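Local coordinates for protein probable starch synthase 4, chloroplastic/amyloplastic (Arabidopsis thaliana, PDB 6GNE) that belongs to the GT-B glycosyltransferases as a probable plastid starch synthase and holds ADP in a pocket of its chain, at residues A[383-388]-A[407-412]. Residues are numbered along the deposited sequence; the frame is centred on the assembly and turned at random.
Sequences IYAASD and MRYGSI. With ADP (adenosine-5'-diphosphate), chain F.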
ATOM      1  N   ILE A 383     -11.330  12.078  -8.925  1.00 35.35           N
ATOM      2  CA  ILE A 383     -12.208  11.920  -7.749  1.00 33.70           C
ATOM      3  C   ILE A 383     -11.633  12.556  -6.513  1.00 32.28           C
ATOM      4  O   ILE A 383     -12.364  13.238  -5.789  1.00 33.96           O
ATOM      5  CB  ILE A 383     -12.631  10.456  -7.501  1.00 32.81           C
ATOM      6  CG1 ILE A 383     -13.636  10.029  -8.570  1.00 33.74           C
ATOM      7  CG2 ILE A 383     -13.261  10.295  -6.127  1.00 32.25           C
ATOM      8  CD1 ILE A 383     -13.895   8.538  -8.612  1.00 34.52           C
ATOM      9  N   TYR A 384     -10.351  12.341  -6.253  1.00 31.84           N
ATOM     10  CA  TYR A 384      -9.673  13.037  -5.137  1.00 31.04           C
ATOM     11  C   TYR A 384      -9.814  14.560  -5.344  1.00 32.13           C
ATOM     12  O   TYR A 384     -10.200  15.284  -4.426  1.00 33.86           O
ATOM     13  CB  TYR A 384      -8.189  12.677  -5.043  1.00 30.73           C
ATOM     14  CG  TYR A 384      -7.858  11.271  -4.560  1.00 30.54           C
ATOM     15  CD1 TYR A 384      -8.219  10.836  -3.274  1.00 29.94           C
ATOM     16  CD2 TYR A 384      -7.129  10.387  -5.364  1.00 31.03           C
ATOM     17  CE1 TYR A 384      -7.900   9.559  -2.815  1.00 29.04           C
ATOM     18  CE2 TYR A 384      -6.803   9.090  -4.915  1.00 31.44           C
ATOM     19  CZ  TYR A 384      -7.182   8.675  -3.639  1.00 29.67           C
ATOM     20  OH  TYR A 384      -6.839   7.410  -3.214  1.00 27.87           O
ATOM     21  N   ALA A 385      -9.518  15.044  -6.542  1.00 31.54           N
ATOM     22  CA  ALA A 385      -9.595  16.462  -6.839  1.00 32.48           C
ATOM     23  C   ALA A 385     -10.994  17.038  -6.656  1.00 33.26           C
ATOM     24  O   ALA A 385     -11.152  18.081  -6.011  1.00 33.32           O
ATOM     25  CB  ALA A 385      -9.140  16.719  -8.267  1.00 33.74           C
ATOM     26  N   ALA A 386     -11.998  16.363  -7.227  1.00 33.36           N
ATOM     27  CA  ALA A 386     -13.368  16.866  -7.209  1.00 35.06           C
ATOM     28  C   ALA A 386     -14.058  16.837  -5.833  1.00 33.67           C
ATOM     29  O   ALA A 386     -14.885  17.686  -5.547  1.00 33.33           O
ATOM     30  CB  ALA A 386     -14.226  16.111  -8.220  1.00 36.08           C
ATOM     31  N   SER A 387     -13.719  15.864  -5.010  1.00 32.48           N
ATOM     32  CA  SER A 387     -14.502  15.585  -3.811  1.00 33.20           C
ATOM     33  C   SER A 387     -14.237  16.618  -2.708  1.00 32.65           C
ATOM     34  O   SER A 387     -13.134  17.137  -2.597  1.00 32.96           O
ATOM     35  CB  SER A 387     -14.232  14.153  -3.317  1.00 32.26           C
ATOM     36  OG  SER A 387     -12.893  14.001  -2.898  1.00 31.41           O
ATOM     37  N   ASP A 388     -15.275  16.917  -1.931  1.00 32.42           N
ATOM     38  CA  ASP A 388     -15.174  17.755  -0.745  1.00 32.04           C
ATOM     39  C   ASP A 388     -14.862  16.938   0.500  1.00 31.20           C
ATOM     40  O   ASP A 388     -14.221  17.439   1.444  1.00 29.46           O
ATOM     41  CB  ASP A 388     -16.474  18.465  -0.514  1.00 32.99           C
ATOM     42  CG  ASP A 388     -16.864  19.297  -1.687  1.00 35.13           C
ATOM     43  OD1 ASP A 388     -16.074  20.204  -2.037  1.00 36.28           O
ATOM     44  OD2 ASP A 388     -17.926  18.993  -2.285  1.00 36.49           O
ATOM     45  N   MET A 407      -6.309  14.481   1.434  1.00 26.65           N
ATOM     46  CA  MET A 407      -5.933  15.755   2.046  1.00 28.28           C
ATOM     47  C   MET A 407      -4.961  16.579   1.178  1.00 29.80           C
ATOM     48  O   MET A 407      -5.033  17.806   1.119  1.00 30.02           O
ATOM     49  CB  MET A 407      -5.323  15.512   3.418  1.00 28.34           C
ATOM     50  CG  MET A 407      -6.362  15.120   4.444  1.00 28.07           C
ATOM     51  SD  MET A 407      -5.752  15.070   6.117  1.00 28.93           S
ATOM     52  CE  MET A 407      -4.838  13.533   6.102  1.00 27.58           C
ATOM     53  N   ARG A 408      -4.075  15.888   0.478  1.00 30.46           N
ATOM     54  CA  ARG A 408      -3.175  16.529  -0.461  1.00 32.81           C
ATOM     55  C   ARG A 408      -3.958  17.248  -1.561  1.00 33.08           C
ATOM     56  O   ARG A 408      -3.535  18.302  -2.002  1.00 33.96           O
ATOM     57  CB  ARG A 408      -2.214  15.476  -1.040  1.00 34.13           C
ATOM     58  CG  ARG A 408      -1.269  15.908  -2.147  1.00 35.50           C
ATOM     59  CD  ARG A 408      -0.253  16.902  -1.645  1.00 37.95           C
ATOM     60  NE  ARG A 408       0.850  17.027  -2.596  1.00 40.96           N
ATOM     61  CZ  ARG A 408       1.618  18.105  -2.775  1.00 41.76           C
ATOM     62  NH1 ARG A 408       1.429  19.198  -2.067  1.00 41.40           N
ATOM     63  NH2 ARG A 408       2.612  18.067  -3.665  1.00 42.11           N
ATOM     64  N   TYR A 409      -5.089  16.677  -1.972  1.00 32.52           N
ATOM     65  CA  TYR A 409      -5.980  17.248  -2.994  1.00 33.54           C
ATOM     66  C   TYR A 409      -7.143  18.054  -2.381  1.00 33.09           C
ATOM     67  O   TYR A 409      -8.119  18.375  -3.062  1.00 33.58           O
ATOM     68  CB  TYR A 409      -6.508  16.120  -3.920  1.00 33.36           C
ATOM     69  CG  TYR A 409      -5.480  15.636  -4.911  1.00 34.51           C
ATOM     70  CD1 TYR A 409      -4.356  14.952  -4.498  1.00 34.98           C
ATOM     71  CD2 TYR A 409      -5.607  15.893  -6.278  1.00 37.29           C
ATOM     72  CE1 TYR A 409      -3.392  14.521  -5.414  1.00 36.56           C
ATOM     73  CE2 TYR A 409      -4.640  15.471  -7.205  1.00 37.20           C
ATOM     74  CZ  TYR A 409      -3.540  14.791  -6.760  1.00 36.73           C
ATOM     75  OH  TYR A 409      -2.583  14.357  -7.623  1.00 37.92           O
ATOM     76  N   GLY A 410      -7.030  18.388  -1.103  1.00 32.54           N
ATOM     77  CA  GLY A 410      -7.994  19.229  -0.423  1.00 32.90           C
ATOM     78  C   GLY A 410      -9.308  18.588   0.007  1.00 32.48           C
ATOM     79  O   GLY A 410     -10.195  19.320   0.474  1.00 32.60           O
ATOM     80  N   SER A 411      -9.450  17.264  -0.161  1.00 31.19           N
ATOM     81  CA  SER A 411     -10.670  16.562   0.230  1.00 31.55           C
ATOM     82  C   SER A 411     -10.525  16.140   1.693  1.00 31.22           C
ATOM     83  O   SER A 411      -9.525  15.514   2.057  1.00 31.47           O
ATOM     84  CB  SER A 411     -10.913  15.355  -0.690  1.00 31.33           C
ATOM     85  OG  SER A 411     -12.150  14.694  -0.443  1.00 31.18           O
ATOM     86  N   ILE A 412     -11.511  16.472   2.515  1.00 31.34           N
ATOM     87  CA  ILE A 412     -11.416  16.301   3.978  1.00 31.02           C
ATOM     88  C   ILE A 412     -11.879  14.935   4.441  1.00 29.30           C
ATOM     89  O   ILE A 412     -12.984  14.539   4.129  1.00 29.95           O
ATOM     90  CB  ILE A 412     -12.232  17.368   4.702  1.00 32.07           C
ATOM     91  CG1 ILE A 412     -11.744  18.772   4.275  1.00 34.15           C
ATOM     92  CG2 ILE A 412     -12.140  17.193   6.210  1.00 32.88           C
ATOM     93  CD1 ILE A 412     -10.244  19.015   4.442  1.00 34.88           C
TER
HETATM   94  PB  ADP F 601      -4.710  -0.837   0.401  1.00 27.46           P
HETATM   95  O1B ADP F 601      -3.223  -1.029   0.359  1.00 28.85           O
HETATM   96  O2B ADP F 601      -5.440  -0.963  -0.905  1.00 27.40           O
HETATM   97  O3B ADP F 601      -5.337  -1.704   1.468  1.00 28.09           O
HETATM   98  PA  ADP F 601      -3.949   1.929   0.712  1.00 28.50           P
HETATM   99  O1A ADP F 601      -4.730   3.139   1.133  1.00 29.64           O
HETATM  100  O2A ADP F 601      -2.666   1.703   1.470  1.00 30.69           O
HETATM  101  O3A ADP F 601      -4.966   0.687   0.846  1.00 27.33           O
HETATM  102  O5' ADP F 601      -3.576   1.986  -0.849  1.00 28.95           O
HETATM  103  C5' ADP F 601      -4.570   2.118  -1.867  1.00 29.36           C
HETATM  104  C4' ADP F 601      -4.039   2.673  -3.201  1.00 28.85           C
HETATM  105  O4' ADP F 601      -4.740   2.063  -4.295  1.00 28.56           O
HETATM  106  C3' ADP F 601      -4.293   4.155  -3.379  1.00 28.13           C
HETATM  107  O3' ADP F 601      -3.320   4.677  -4.269  1.00 27.88           O
HETATM  108  C2' ADP F 601      -5.640   4.206  -4.052  1.00 27.70           C
HETATM  109  O2' ADP F 601      -5.849   5.404  -4.779  1.00 28.75           O
HETATM  110  C1' ADP F 601      -5.539   3.029  -4.976  1.00 28.36           C
HETATM  111  N9  ADP F 601      -6.842   2.405  -5.297  1.00 29.82           N
HETATM  112  C8  ADP F 601      -7.559   1.581  -4.524  1.00 29.22           C
HETATM  113  N7  ADP F 601      -8.672   1.171  -5.173  1.00 29.29           N
HETATM  114  C5  ADP F 601      -8.675   1.736  -6.391  1.00 29.69           C
HETATM  115  C6  ADP F 601      -9.566   1.735  -7.592  1.00 29.92           C
HETATM  116  N6  ADP F 601     -10.719   1.019  -7.588  1.00 28.33           N
HETATM  117  N1  ADP F 601      -9.174   2.480  -8.665  1.00 29.74           N
HETATM  118  C2  ADP F 601      -8.027   3.206  -8.635  1.00 30.03           C
HETATM  119  N3  ADP F 601      -7.196   3.248  -7.581  1.00 29.05           N
HETATM  120  C4  ADP F 601      -7.463   2.551  -6.458  1.00 29.65           C
HETATM  121  O   HOH W   1     -12.840  19.654   0.700  1.00 23.21           O
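Ser411 carries its OG anti to the backbone N (chi1 -175°), while Ser387 tucks its own between the backbone N and the carbonyl carbon (chi1 65°), and the two hydroxyls meet at 2.7 Å from Ser387 OG to Ser411 OG in a hydrogen bond that either could donate. They join the chain just beyond the C-terminal ends of helices 377-386 and 402-408, in the Rossmann-like C-terminal half of a GT-B fold, where it runs into the neighbouring parallel strands 389-392 and 412-416. Serine suits both places: it is small enough for a buried junction and its hydroxyl can hydrogen-bond there. Helix 402-408 closes with a Schellman motif whose C-prime residue, Gly410, takes the positive phi that glycine tolerates easily; the chain then turns so that Ser411 faces the other segment.

Beside the serines, Tyr409 lays its CB against Tyr384 CB at 4.0 Å, and its ring, inclined to the backbone of helix 377-386, brings CD2 to 4.1 Å from Ala385 CB, where a bare methyl lets the ring come close. The Tyr409 hydroxyl hydrogen-bonds to the carboxylate of Asp274. Tyr384, by contrast, sends its ring away from this junction towards the nucleotide pocket: its OH hydrogen-bonds to ADP O2' (2.7 Å, either could donate), the ribose oxygen lying at the edge of the tyrosine ring, in its plane, so one tyrosine links the helix packing to the ligand. Where the strands begin, Ile412 N donates to Asp388 O (3.1 Å, 173° at the hydrogen), approaching from above the carbonyl plane, and a water donates to both Asp388 O and Gly410 O, each 2.7 Å from the water oxygen.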